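Local coordinates for neuroglobin (PDB 4B4Y), which probably binds and carries oxygen through its heme as a globin of the neuroglobin type, from a marine acoel, at residues 34-42 and 50-60; 113-124 and 138-149. All coordinates share one frame; numbering follows the deposited sequence.

Interaction 1 (34-42 and 50-60); sequences DVLQQFMEE and FPWADASKTAK. With HEM (protoporphyrin IX containing Fe), chain B.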
loop_
_atom_site.group_PDB
_atom_site.type_symbol
_atom_site.label_atom_id
_atom_site.label_comp_id
_atom_site.label_asym_id
_atom_site.label_seq_id
_atom_site.Cartn_x
_atom_site.Cartn_y
_atom_site.Cartn_z
ATOM N N ASP A 34 -16.942 9.207 2.443
ATOM C CA ASP A 34 -17.672 9.406 3.706
ATOM C C ASP A 34 -17.473 8.181 4.602
ATOM O O ASP A 34 -17.200 8.341 5.741
ATOM C CB ASP A 34 -19.216 9.594 3.460
ATOM C CG ASP A 34 -19.562 10.982 2.936
ATOM O OD1 ASP A 34 -18.686 11.890 2.968
ATOM O OD2 ASP A 34 -20.699 11.149 2.387
ATOM N N VAL A 35 -17.577 6.984 4.043
ATOM C CA VAL A 35 -17.409 5.777 4.786
ATOM C C VAL A 35 -15.995 5.648 5.375
ATOM O O VAL A 35 -15.832 5.300 6.561
ATOM C CB VAL A 35 -17.678 4.517 3.922
ATOM C CG1 VAL A 35 -17.246 3.220 4.665
ATOM C CG2 VAL A 35 -19.163 4.468 3.497
ATOM N N LEU A 36 -14.978 5.843 4.527
ATOM C CA LEU A 36 -13.601 5.636 4.965
ATOM C C LEU A 36 -13.226 6.741 6.029
ATOM O O LEU A 36 -12.475 6.472 6.977
ATOM C CB LEU A 36 -12.667 5.755 3.699
ATOM C CG LEU A 36 -11.145 5.507 3.903
ATOM C CD1 LEU A 36 -10.940 4.156 4.493
ATOM C CD2 LEU A 36 -10.327 5.657 2.501
ATOM N N GLN A 37 -13.715 7.967 5.823
ATOM C CA GLN A 37 -13.445 9.044 6.738
ATOM C C GLN A 37 -14.089 8.738 8.135
ATOM O O GLN A 37 -13.428 8.866 9.182
ATOM C CB GLN A 37 -14.016 10.373 6.204
ATOM C CG GLN A 37 -13.703 11.498 7.207
ATOM C CD GLN A 37 -14.410 12.834 6.869
ATOM O OE1 GLN A 37 -14.597 13.185 5.667
ATOM N NE2 GLN A 37 -14.789 13.606 7.940
ATOM N N GLN A 38 -15.327 8.264 8.151
ATOM C CA GLN A 38 -15.969 7.967 9.449
ATOM C C GLN A 38 -15.215 6.783 10.062
ATOM O O GLN A 38 -15.006 6.747 11.288
ATOM C CB GLN A 38 -17.428 7.564 9.218
ATOM C CG GLN A 38 -18.236 7.328 10.570
ATOM C CD GLN A 38 -19.589 6.561 10.359
ATOM O OE1 GLN A 38 -20.007 6.297 9.190
ATOM N NE2 GLN A 38 -20.265 6.186 11.492
ATOM N N PHE A 39 -14.874 5.767 9.237
ATOM C CA PHE A 39 -14.165 4.573 9.753
ATOM C C PHE A 39 -12.856 4.982 10.475
ATOM O O PHE A 39 -12.531 4.447 11.557
ATOM C CB PHE A 39 -13.814 3.667 8.595
ATOM C CG PHE A 39 -13.113 2.380 8.969
ATOM C CD1 PHE A 39 -13.617 1.531 9.898
ATOM C CD2 PHE A 39 -11.944 2.012 8.308
ATOM C CE1 PHE A 39 -12.953 0.296 10.202
ATOM C CE2 PHE A 39 -11.303 0.818 8.560
ATOM C CZ PHE A 39 -11.768 -0.040 9.503
ATOM N N MET A 40 -12.118 5.905 9.865
ATOM C CA MET A 40 -10.853 6.376 10.413
ATOM C C MET A 40 -11.069 7.298 11.655
ATOM O O MET A 40 -10.272 7.251 12.549
ATOM C CB MET A 40 -10.015 7.096 9.304
ATOM C CG MET A 40 -9.555 6.082 8.156
ATOM S SD MET A 40 -8.595 6.996 6.890
ATOM C CE MET A 40 -6.978 7.139 7.779
ATOM N N GLU A 41 -12.135 8.103 11.678
ATOM C CA GLU A 41 -12.508 8.862 12.885
ATOM C C GLU A 41 -12.818 8.003 14.083
ATOM O O GLU A 41 -12.333 8.269 15.230
ATOM C CB GLU A 41 -13.668 9.816 12.571
ATOM C CG GLU A 41 -13.214 10.916 11.622
ATOM C CD GLU A 41 -14.330 11.793 11.177
ATOM O OE1 GLU A 41 -15.490 11.295 11.245
ATOM O OE2 GLU A 41 -14.038 12.948 10.696
ATOM N N GLU A 42 -13.546 6.926 13.862
ATOM C CA GLU A 42 -14.016 6.096 14.975
ATOM C C GLU A 42 -13.025 5.047 15.366
ATOM O O GLU A 42 -13.062 4.515 16.552
ATOM C CB GLU A 42 -15.407 5.479 14.654
ATOM C CG GLU A 42 -16.528 6.533 14.269
ATOM C CD GLU A 42 -17.899 5.895 13.903
ATOM O OE1 GLU A 42 -18.007 4.641 13.675
ATOM O OE2 GLU A 42 -18.925 6.627 13.944
ATOM N N PHE A 50 -3.277 1.543 7.804
ATOM C CA PHE A 50 -3.145 2.036 6.476
ATOM C C PHE A 50 -1.761 2.711 6.362
ATOM O O PHE A 50 -1.471 3.702 7.018
ATOM C CB PHE A 50 -4.220 3.056 6.160
ATOM C CG PHE A 50 -5.629 2.484 6.061
ATOM C CD1 PHE A 50 -5.932 1.498 5.112
ATOM C CD2 PHE A 50 -6.660 3.028 6.836
ATOM C CE1 PHE A 50 -7.235 0.967 4.970
ATOM C CE2 PHE A 50 -7.997 2.538 6.742
ATOM C CZ PHE A 50 -8.309 1.530 5.806
ATOM N N PRO A 51 -0.908 2.203 5.466
ATOM C CA PRO A 51 0.445 2.787 5.447
ATOM C C PRO A 51 0.438 4.208 4.979
ATOM O O PRO A 51 1.258 4.950 5.425
ATOM C CB PRO A 51 1.228 1.935 4.395
ATOM C CG PRO A 51 0.328 0.682 4.170
ATOM C CD PRO A 51 -1.112 1.147 4.454
ATOM N N TRP A 52 -0.441 4.577 4.065
ATOM C CA TRP A 52 -0.450 5.906 3.564
ATOM C C TRP A 52 -1.060 6.927 4.505
ATOM O O TRP A 52 -1.057 8.150 4.206
ATOM C CB TRP A 52 -1.241 5.894 2.279
ATOM C CG TRP A 52 -2.515 5.157 2.410
ATOM C CD1 TRP A 52 -2.762 3.843 2.065
ATOM C CD2 TRP A 52 -3.770 5.688 2.955
ATOM N NE1 TRP A 52 -4.146 3.554 2.325
ATOM C CE2 TRP A 52 -4.755 4.663 2.855
ATOM C CE3 TRP A 52 -4.155 6.941 3.459
ATOM C CZ2 TRP A 52 -6.086 4.846 3.304
ATOM C CZ3 TRP A 52 -5.462 7.121 3.882
ATOM C CH2 TRP A 52 -6.420 6.081 3.791
ATOM N N ALA A 53 -1.656 6.478 5.615
ATOM C CA ALA A 53 -2.380 7.423 6.471
ATOM C C ALA A 53 -1.353 8.224 7.287
ATOM O O ALA A 53 -0.411 7.648 7.882
ATOM C CB ALA A 53 -3.278 6.616 7.469
ATOM N N ASP A 54 -1.583 9.517 7.406
ATOM C CA ASP A 54 -0.613 10.387 8.068
ATOM C C ASP A 54 -1.171 10.728 9.443
ATOM O O ASP A 54 -2.066 11.556 9.588
ATOM C CB ASP A 54 -0.412 11.646 7.209
ATOM C CG ASP A 54 0.616 12.662 7.825
ATOM O OD1 ASP A 54 0.975 12.641 9.065
ATOM O OD2 ASP A 54 1.070 13.511 7.003
ATOM N N ALA A 55 -0.604 10.112 10.440
ATOM C CA ALA A 55 -1.024 10.268 11.802
ATOM C C ALA A 55 -0.978 11.711 12.391
ATOM O O ALA A 55 -1.511 11.938 13.484
ATOM C CB ALA A 55 -0.155 9.359 12.649
ATOM N N SER A 56 -0.294 12.654 11.728
ATOM C CA SER A 56 -0.306 14.062 12.190
ATOM C C SER A 56 -1.562 14.794 11.644
ATOM O O SER A 56 -1.815 15.962 11.959
ATOM C CB SER A 56 0.983 14.779 11.752
ATOM O OG SER A 56 0.967 15.044 10.346
ATOM N N LYS A 57 -2.375 14.107 10.839
ATOM C CA LYS A 57 -3.554 14.748 10.300
ATOM C C LYS A 57 -4.824 14.076 10.810
ATOM O O LYS A 57 -4.783 12.901 11.172
ATOM C CB LYS A 57 -3.494 14.656 8.790
ATOM C CG LYS A 57 -2.324 15.447 8.249
ATOM C CD LYS A 57 -2.274 15.504 6.698
ATOM C CE LYS A 57 -1.120 16.473 6.250
ATOM N NZ LYS A 57 -0.686 17.323 7.469
ATOM N N THR A 58 -5.930 14.811 10.853
ATOM C CA THR A 58 -7.251 14.223 11.066
ATOM C C THR A 58 -7.742 13.485 9.805
ATOM O O THR A 58 -7.323 13.803 8.708
ATOM C CB THR A 58 -8.277 15.326 11.354
ATOM O OG1 THR A 58 -8.385 16.106 10.180
ATOM C CG2 THR A 58 -7.832 16.243 12.567
ATOM N N ALA A 59 -8.705 12.567 9.969
ATOM C CA ALA A 59 -9.311 11.825 8.844
ATOM C C ALA A 59 -9.802 12.806 7.813
ATOM O O ALA A 59 -9.582 12.643 6.633
ATOM C CB ALA A 59 -10.470 10.940 9.338
ATOM N N LYS A 60 -10.444 13.871 8.267
ATOM C CA LYS A 60 -10.948 14.866 7.343
ATOM C C LYS A 60 -9.808 15.599 6.619
ATOM O O LYS A 60 -9.945 15.970 5.448
ATOM C CB LYS A 60 -11.813 15.899 8.087
ATOM C CG LYS A 60 -12.417 16.964 7.075
ATOM C CD LYS A 60 -13.148 18.115 7.810
ATOM C CE LYS A 60 -14.023 18.973 6.838
ATOM N NZ LYS A 60 -14.782 20.044 7.604
HETATM C CHA HEM B . -6.278 -2.980 1.021
HETATM C CHB HEM B . -10.951 -3.620 0.085
HETATM C CHC HEM B . -11.720 -4.267 4.876
HETATM C CHD HEM B . -7.334 -2.539 5.790
HETATM C C1A HEM B . -7.467 -3.113 0.343
HETATM C C2A HEM B . -7.633 -3.193 -1.071
HETATM C C3A HEM B . -8.907 -3.356 -1.329
HETATM C C4A HEM B . -9.586 -3.454 -0.094
HETATM C CMA HEM B . -9.605 -3.515 -2.724
HETATM C CAA HEM B . -6.448 -3.091 -2.090
HETATM C CBA HEM B . -6.379 -1.661 -2.579
HETATM C CGA HEM B . -5.109 -1.383 -3.355
HETATM O O1A HEM B . -4.653 -2.159 -4.187
HETATM O O2A HEM B . -4.498 -0.318 -3.124
HETATM C C1B HEM B . -11.598 -3.901 1.308
HETATM C C2B HEM B . -12.978 -4.325 1.490
HETATM C C3B HEM B . -13.185 -4.535 2.779
HETATM C C4B HEM B . -11.958 -4.201 3.482
HETATM C CMB HEM B . -13.959 -4.527 0.303
HETATM C CAB HEM B . -14.508 -4.950 3.455
HETATM C CBB HEM B . -14.981 -6.188 3.282
HETATM C C1C HEM B . -10.621 -3.763 5.537
HETATM C C2C HEM B . -10.528 -3.407 6.966
HETATM C C3C HEM B . -9.353 -2.852 7.188
HETATM C C4C HEM B . -8.651 -2.883 5.939
HETATM C CMC HEM B . -11.659 -3.563 8.015
HETATM C CAC HEM B . -8.800 -2.344 8.576
HETATM C CBC HEM B . -7.978 -1.289 8.565
HETATM C C1D HEM B . -6.568 -2.687 4.648
HETATM C C2D HEM B . -5.100 -2.631 4.546
HETATM C C3D HEM B . -4.875 -2.769 3.091
HETATM C C4D HEM B . -6.142 -2.848 2.402
HETATM C CMD HEM B . -4.022 -2.391 5.607
HETATM C CAD HEM B . -3.551 -2.655 2.339
HETATM C CBD HEM B . -4.399 -1.344 2.526
HETATM C CGD HEM B . -3.582 -0.402 1.869
HETATM O O1D HEM B . -3.891 0.787 2.087
HETATM O O2D HEM B . -2.644 -0.987 1.227
HETATM N NA HEM B . -8.673 -3.291 0.896
HETATM N NB HEM B . -11.037 -3.858 2.526
HETATM N NC HEM B . -9.469 -3.409 4.952
HETATM N ND HEM B . -7.088 -2.897 3.375
HETATM FE FE HEM B . -9.011 -3.384 2.918
HETATM O O HOH W 1 -11.850 14.185 10.896
#
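Met-40, Leu-36 and Phe-39 of helix 28-42 meet the loop that follows helix 46-49 through apolar side chains, without direct hydrogen bonds between the segments. Leu-36 divides its branches: CD1 lies 3.9 Å from Phe-50 CZ, while CD2 meets Trp-52 CH2. Phe-39 receives Phe-50 CZ at its ring edge. Ala-59, whose CA comes 5.4 Å from the CA of Gln-37, has its CB 3.6 Å from Glu-41 CG and also touching Met-40 CB.

The sulfur contacts are Met-aromatic. Met-40 SD stands 5.3 Å from the Phe-50 ring centroid and 5.1 Å from that of the Trp-52 six-membered ring, oblique to both. The bend at chi3 (78°) carries CE to Ala-53 CB. Trp-52 CZ2 lies over the rim of one Phe-50 face.

Polar bonds lie at two places. Within helix 28-42, Gln-37 NE2 donates almost straight (169°) to Glu-41 OE2, 2.9 Å away, meeting it from above the carboxylate plane; that oxygen also accepts from a water which takes the backbone N-H of Lys-60, tying helix 59-62 to helix 28-42. On the heme side, Trp-52 NE1 reaches propionate O1D at 2.8 Å by a bent bond (132°), and Phe-50 spans toward the porphyrin, CE1 3.6 Å from CHD.

The arrangement is consistent with the B helix of a globin packing on the CD corner; Phe-50 lines the oxygen pocket with His-71. The chemistry implies a largely buried apolar joint beside the heme, bridged by one water at its exposed side, while Lys-107 of the second subunit bonds the carbonyls of Phe-50, Pro-51 and Ala-53.

Interaction 2 (113-124 and 138-149); sequences FGKLGGCILTQV and KEAWLKAYGIIT. With HEM (protoporphyrin IX containing Fe), chain B.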
loop_
_atom_site.group_PDB
_atom_site.type_symbol
_atom_site.label_atom_id
_atom_site.label_comp_id
_atom_site.label_asym_id
_atom_site.label_seq_id
_atom_site.Cartn_x
_atom_site.Cartn_y
_atom_site.Cartn_z
ATOM N N PHE A 113 -13.554 -5.435 10.738
ATOM C CA PHE A 113 -14.520 -5.713 9.654
ATOM C C PHE A 113 -15.941 -5.302 10.087
ATOM O O PHE A 113 -16.640 -4.613 9.356
ATOM C CB PHE A 113 -14.440 -7.213 9.178
ATOM C CG PHE A 113 -13.315 -7.438 8.182
ATOM C CD1 PHE A 113 -13.509 -7.171 6.838
ATOM C CD2 PHE A 113 -12.043 -7.787 8.609
ATOM C CE1 PHE A 113 -12.463 -7.298 5.942
ATOM C CE2 PHE A 113 -10.975 -7.972 7.706
ATOM C CZ PHE A 113 -11.188 -7.713 6.388
ATOM N N GLY A 114 -16.361 -5.749 11.256
ATOM C CA GLY A 114 -17.659 -5.324 11.856
ATOM C C GLY A 114 -17.809 -3.837 11.970
ATOM O O GLY A 114 -18.833 -3.258 11.627
ATOM N N LYS A 115 -16.764 -3.164 12.388
ATOM C CA LYS A 115 -16.810 -1.700 12.480
ATOM C C LYS A 115 -17.025 -0.997 11.142
ATOM O O LYS A 115 -17.811 -0.015 11.039
ATOM C CB LYS A 115 -15.497 -1.205 13.152
ATOM C CG LYS A 115 -15.364 -1.634 14.652
ATOM C CD LYS A 115 -16.664 -1.424 15.525
ATOM C CE LYS A 115 -16.407 -1.829 17.000
ATOM N NZ LYS A 115 -15.879 -3.239 17.168
ATOM N N LEU A 116 -16.249 -1.423 10.132
ATOM C CA LEU A 116 -16.334 -0.870 8.805
ATOM C C LEU A 116 -17.757 -1.201 8.303
ATOM O O LEU A 116 -18.398 -0.372 7.708
ATOM C CB LEU A 116 -15.291 -1.491 7.852
ATOM C CG LEU A 116 -15.350 -0.969 6.379
ATOM C CD1 LEU A 116 -15.091 0.539 6.177
ATOM C CD2 LEU A 116 -14.384 -1.728 5.439
ATOM N N GLY A 117 -18.293 -2.389 8.556
ATOM C CA GLY A 117 -19.671 -2.597 8.043
ATOM C C GLY A 117 -20.643 -1.667 8.720
ATOM O O GLY A 117 -21.587 -1.165 8.102
ATOM N N GLY A 118 -20.408 -1.331 10.003
ATOM C CA GLY A 118 -21.334 -0.318 10.614
ATOM C C GLY A 118 -21.266 1.009 9.935
ATOM O O GLY A 118 -22.287 1.722 9.807
ATOM N N CYS A 119 -20.059 1.392 9.502
ATOM C CA CYS A 119 -19.927 2.680 8.805
ATOM C C CYS A 119 -20.601 2.705 7.427
ATOM O O CYS A 119 -21.142 3.760 7.000
ATOM C CB CYS A 119 -18.458 3.107 8.637
ATOM S SG CYS A 119 -17.513 3.329 10.242
ATOM N N ILE A 120 -20.481 1.582 6.678
ATOM C CA ILE A 120 -21.176 1.504 5.351
ATOM C C ILE A 120 -22.666 1.676 5.625
ATOM O O ILE A 120 -23.299 2.528 5.043
ATOM C CB ILE A 120 -20.850 0.147 4.672
ATOM C CG1 ILE A 120 -19.360 0.204 4.191
ATOM C CG2 ILE A 120 -21.787 -0.043 3.492
ATOM C CD1 ILE A 120 -18.757 -1.185 3.955
ATOM N N LEU A 121 -23.239 0.847 6.521
ATOM C CA LEU A 121 -24.690 0.960 6.856
ATOM C C LEU A 121 -25.130 2.357 7.290
ATOM O O LEU A 121 -26.198 2.807 6.895
ATOM C CB LEU A 121 -25.135 -0.180 7.841
ATOM C CG LEU A 121 -25.537 -1.311 6.849
ATOM C CD1 LEU A 121 -24.351 -2.270 6.306
ATOM C CD2 LEU A 121 -26.704 -2.052 7.320
ATOM N N THR A 122 -24.287 3.079 8.049
ATOM C CA THR A 122 -24.615 4.435 8.452
ATOM C C THR A 122 -24.680 5.399 7.275
ATOM O O THR A 122 -25.564 6.310 7.243
ATOM C CB THR A 122 -23.535 5.042 9.502
ATOM O OG1 THR A 122 -23.734 4.428 10.772
ATOM C CG2 THR A 122 -23.709 6.574 9.644
ATOM N N GLN A 123 -23.653 5.344 6.393
ATOM C CA GLN A 123 -23.662 6.238 5.183
ATOM C C GLN A 123 -24.739 5.802 4.221
ATOM O O GLN A 123 -25.326 6.659 3.638
ATOM C CB GLN A 123 -22.294 6.295 4.477
ATOM C CG GLN A 123 -21.195 6.721 5.475
ATOM C CD GLN A 123 -21.449 8.084 6.088
ATOM O OE1 GLN A 123 -21.032 8.335 7.218
ATOM N NE2 GLN A 123 -22.058 8.969 5.349
ATOM N N VAL A 124 -25.072 4.500 4.123
ATOM C CA VAL A 124 -26.245 4.089 3.300
ATOM C C VAL A 124 -27.524 4.711 3.837
ATOM O O VAL A 124 -28.233 5.444 3.106
ATOM C CB VAL A 124 -26.389 2.548 3.143
ATOM C CG1 VAL A 124 -27.750 2.226 2.432
ATOM C CG2 VAL A 124 -25.218 1.975 2.356
ATOM N N LYS A 138 -32.094 -3.300 5.708
ATOM C CA LYS A 138 -30.979 -3.378 6.670
ATOM C C LYS A 138 -30.377 -4.767 6.615
ATOM O O LYS A 138 -29.156 -4.904 6.468
ATOM C CB LYS A 138 -31.383 -2.997 8.119
ATOM C CG LYS A 138 -30.265 -3.327 9.101
ATOM C CD LYS A 138 -30.557 -2.901 10.564
ATOM C CE LYS A 138 -31.851 -3.528 11.093
ATOM N NZ LYS A 138 -31.809 -3.834 12.513
ATOM N N GLU A 139 -31.225 -5.802 6.662
ATOM C CA GLU A 139 -30.743 -7.194 6.634
ATOM C C GLU A 139 -30.126 -7.526 5.272
ATOM O O GLU A 139 -29.143 -8.281 5.218
ATOM C CB GLU A 139 -31.920 -8.219 6.806
ATOM C CG GLU A 139 -32.394 -8.591 8.152
ATOM C CD GLU A 139 -33.404 -9.782 8.087
ATOM O OE1 GLU A 139 -33.090 -10.872 7.472
ATOM O OE2 GLU A 139 -34.512 -9.605 8.666
ATOM N N ALA A 140 -30.682 -7.012 4.172
ATOM C CA ALA A 140 -30.051 -7.279 2.848
ATOM C C ALA A 140 -28.589 -6.699 2.806
ATOM O O ALA A 140 -27.614 -7.392 2.400
ATOM C CB ALA A 140 -30.907 -6.664 1.675
ATOM N N TRP A 141 -28.437 -5.448 3.243
ATOM C CA TRP A 141 -27.057 -4.836 3.296
ATOM C C TRP A 141 -26.122 -5.558 4.225
ATOM O O TRP A 141 -24.985 -5.831 3.875
ATOM C CB TRP A 141 -27.183 -3.402 3.696
ATOM C CG TRP A 141 -27.502 -2.566 2.572
ATOM C CD1 TRP A 141 -28.759 -2.185 2.138
ATOM C CD2 TRP A 141 -26.551 -1.956 1.687
ATOM N NE1 TRP A 141 -28.626 -1.307 1.068
ATOM C CE2 TRP A 141 -27.286 -1.226 0.731
ATOM C CE3 TRP A 141 -25.144 -2.081 1.528
ATOM C CZ2 TRP A 141 -26.677 -0.553 -0.307
ATOM C CZ3 TRP A 141 -24.509 -1.346 0.480
ATOM C CH2 TRP A 141 -25.300 -0.602 -0.429
ATOM N N LEU A 142 -26.619 -6.033 5.356
ATOM C CA LEU A 142 -25.733 -6.732 6.303
ATOM C C LEU A 142 -25.283 -8.054 5.740
ATOM O O LEU A 142 -24.094 -8.527 5.893
ATOM C CB LEU A 142 -26.408 -6.904 7.711
ATOM C CG LEU A 142 -26.505 -5.622 8.590
ATOM C CD1 LEU A 142 -27.522 -5.736 9.758
ATOM C CD2 LEU A 142 -25.121 -5.124 9.136
ATOM N N LYS A 143 -26.233 -8.738 5.111
ATOM C CA LYS A 143 -25.859 -10.004 4.464
ATOM C C LYS A 143 -24.868 -9.751 3.287
ATOM O O LYS A 143 -23.827 -10.434 3.135
ATOM C CB LYS A 143 -27.123 -10.739 3.977
ATOM C CG LYS A 143 -26.789 -12.240 3.633
ATOM C CD LYS A 143 -28.009 -13.176 3.686
ATOM C CE LYS A 143 -27.516 -14.636 3.468
ATOM N NZ LYS A 143 -28.608 -15.668 3.503
ATOM N N ALA A 144 -25.175 -8.780 2.469
ATOM C CA ALA A 144 -24.246 -8.371 1.403
ATOM C C ALA A 144 -22.841 -8.095 1.963
ATOM O O ALA A 144 -21.838 -8.505 1.384
ATOM C CB ALA A 144 -24.784 -7.044 0.689
ATOM N N TYR A 145 -22.762 -7.356 3.082
ATOM C CA TYR A 145 -21.449 -6.992 3.637
ATOM C C TYR A 145 -20.694 -8.241 4.064
ATOM O O TYR A 145 -19.483 -8.371 3.881
ATOM C CB TYR A 145 -21.571 -5.992 4.831
ATOM C CG TYR A 145 -20.208 -5.622 5.313
ATOM C CD1 TYR A 145 -19.374 -4.844 4.536
ATOM C CD2 TYR A 145 -19.729 -6.121 6.539
ATOM C CE1 TYR A 145 -18.079 -4.515 4.968
ATOM C CE2 TYR A 145 -18.512 -5.770 7.003
ATOM C CZ TYR A 145 -17.673 -4.973 6.224
ATOM O OH TYR A 145 -16.431 -4.698 6.733
ATOM N N GLY A 146 -21.428 -9.185 4.633
ATOM C CA GLY A 146 -20.843 -10.495 5.009
ATOM C C GLY A 146 -20.189 -11.237 3.828
ATOM O O GLY A 146 -19.104 -11.812 3.972
ATOM N N ILE A 147 -20.833 -11.218 2.661
ATOM C CA ILE A 147 -20.299 -11.921 1.472
ATOM C C ILE A 147 -19.082 -11.149 0.998
ATOM O O ILE A 147 -18.104 -11.749 0.672
ATOM C CB ILE A 147 -21.369 -11.966 0.310
ATOM C CG1 ILE A 147 -22.386 -13.117 0.521
ATOM C CG2 ILE A 147 -20.718 -12.066 -1.078
ATOM C CD1 ILE A 147 -23.847 -12.696 0.069
ATOM N N ILE A 148 -19.156 -9.825 0.916
ATOM C CA ILE A 148 -17.996 -9.020 0.485
ATOM C C ILE A 148 -16.761 -9.284 1.428
ATOM O O ILE A 148 -15.610 -9.453 0.976
ATOM C CB ILE A 148 -18.363 -7.536 0.446
ATOM C CG1 ILE A 148 -19.445 -7.274 -0.623
ATOM C CG2 ILE A 148 -17.099 -6.665 0.249
ATOM C CD1 ILE A 148 -20.002 -5.871 -0.633
ATOM N N THR A 149 -17.039 -9.414 2.722
ATOM C CA THR A 149 -16.048 -9.745 3.699
ATOM C C THR A 149 -15.287 -11.020 3.424
ATOM O O THR A 149 -14.028 -11.043 3.489
ATOM C CB THR A 149 -16.681 -9.765 5.102
ATOM O OG1 THR A 149 -17.049 -8.429 5.379
ATOM C CG2 THR A 149 -15.614 -10.263 6.178
HETATM C CHA HEM B . -6.278 -2.980 1.021
HETATM C CHB HEM B . -10.951 -3.620 0.085
HETATM C CHC HEM B . -11.720 -4.267 4.876
HETATM C CHD HEM B . -7.334 -2.539 5.790
HETATM C C1A HEM B . -7.467 -3.113 0.343
HETATM C C2A HEM B . -7.633 -3.193 -1.071
HETATM C C3A HEM B . -8.907 -3.356 -1.329
HETATM C C4A HEM B . -9.586 -3.454 -0.094
HETATM C CMA HEM B . -9.605 -3.515 -2.724
HETATM C CAA HEM B . -6.448 -3.091 -2.090
HETATM C CBA HEM B . -6.379 -1.661 -2.579
HETATM C CGA HEM B . -5.109 -1.383 -3.355
HETATM O O1A HEM B . -4.653 -2.159 -4.187
HETATM O O2A HEM B . -4.498 -0.318 -3.124
HETATM C C1B HEM B . -11.598 -3.901 1.308
HETATM C C2B HEM B . -12.978 -4.325 1.490
HETATM C C3B HEM B . -13.185 -4.535 2.779
HETATM C C4B HEM B . -11.958 -4.201 3.482
HETATM C CMB HEM B . -13.959 -4.527 0.303
HETATM C CAB HEM B . -14.508 -4.950 3.455
HETATM C CBB HEM B . -14.981 -6.188 3.282
HETATM C C1C HEM B . -10.621 -3.763 5.537
HETATM C C2C HEM B . -10.528 -3.407 6.966
HETATM C C3C HEM B . -9.353 -2.852 7.188
HETATM C C4C HEM B . -8.651 -2.883 5.939
HETATM C CMC HEM B . -11.659 -3.563 8.015
HETATM C CAC HEM B . -8.800 -2.344 8.576
HETATM C CBC HEM B . -7.978 -1.289 8.565
HETATM C C1D HEM B . -6.568 -2.687 4.648
HETATM C C2D HEM B . -5.100 -2.631 4.546
HETATM C C3D HEM B . -4.875 -2.769 3.091
HETATM C C4D HEM B . -6.142 -2.848 2.402
HETATM C CMD HEM B . -4.022 -2.391 5.607
HETATM C CAD HEM B . -3.551 -2.655 2.339
HETATM C CBD HEM B . -4.399 -1.344 2.526
HETATM C CGD HEM B . -3.582 -0.402 1.869
HETATM O O1D HEM B . -3.891 0.787 2.087
HETATM O O2D HEM B . -2.644 -0.987 1.227
HETATM N NA HEM B . -8.673 -3.291 0.896
HETATM N NB HEM B . -11.037 -3.858 2.526
HETATM N NC HEM B . -9.469 -3.409 4.952
HETATM N ND HEM B . -7.088 -2.897 3.375
HETATM FE FE HEM B . -9.011 -3.384 2.918
#
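The Tyr-145 ring is held between backbone and side chain: Gly-117 CA lies over one face, 3.6 Å from the ring centroid, a CH-pi contact, while Thr-149 OG1 lies over the rim of the opposite face. At the ring edge is Phe-113 O. Trp-141 takes Val-124 CG2 on one face, 3.8 Å from the centroid of its six-membered ring, and Phe-113 has heme methyl CMC above its ring centre and the vinyl carbon CBB at its edge.

Tyr-145 OH donates to Phe-113 O over 2.6 Å, tilted 25° from the carbonyl plane; the same oxygen accepts the helical N-H of Gly-117. Tyr-145 swings its ring out opposite the backbone N (chi1 -178°), which carries it across to helix 111-127, where it enters as a knob among Phe-113, Leu-116, Gly-117 and Ile-120. The lack of a side chain on Gly-117 is consistent with its CA standing 6.5 Å from the CA of Tyr-145; a beta carbon there would collide with the ring. A phenylalanine in place of Tyr-145 would probably leave Phe-113 O without its bond from helix 135-153 and the ring without that tether at its end. Further along, Leu-121 CD2 packs 3.8 Å from Leu-142 CG.

The segment axes approach to 10.5 Å at 140°, as expected of the antiparallel G and H helices of a globin, with Phe-113 CE1 reaching the heme. Around the pair, helix 28-42 meets Cys-119 and Gln-123, helix 66-83 packs on Trp-141 and Ile-148, and helix 11-24 covers Trp-141 and supplies Asp-20, which accepts from Trp-141 NE1.

In the fold
Both contacts border the same heme, yet they differ in place and chemistry. Interaction 2 is a helix pair whose centre is about 7 Å from the chain centre, burying 544 Å²; some of its touching residues are exposed. Interaction 1 joins a helix to a loop and the first turn of helix 59-62, lies about 15 Å out and buries 428 Å², though seven of its ten touching residues are buried. A direct tyrosine-to-carbonyl bond links the segments in interaction 2, whereas in interaction 1 a water does so. They share no helix, but helix 28-42 adjoins helix 111-127: Phe-39 CA lies 3.6 Å from Cys-119 SG. The second subunit approaches interaction 1, not interaction 2.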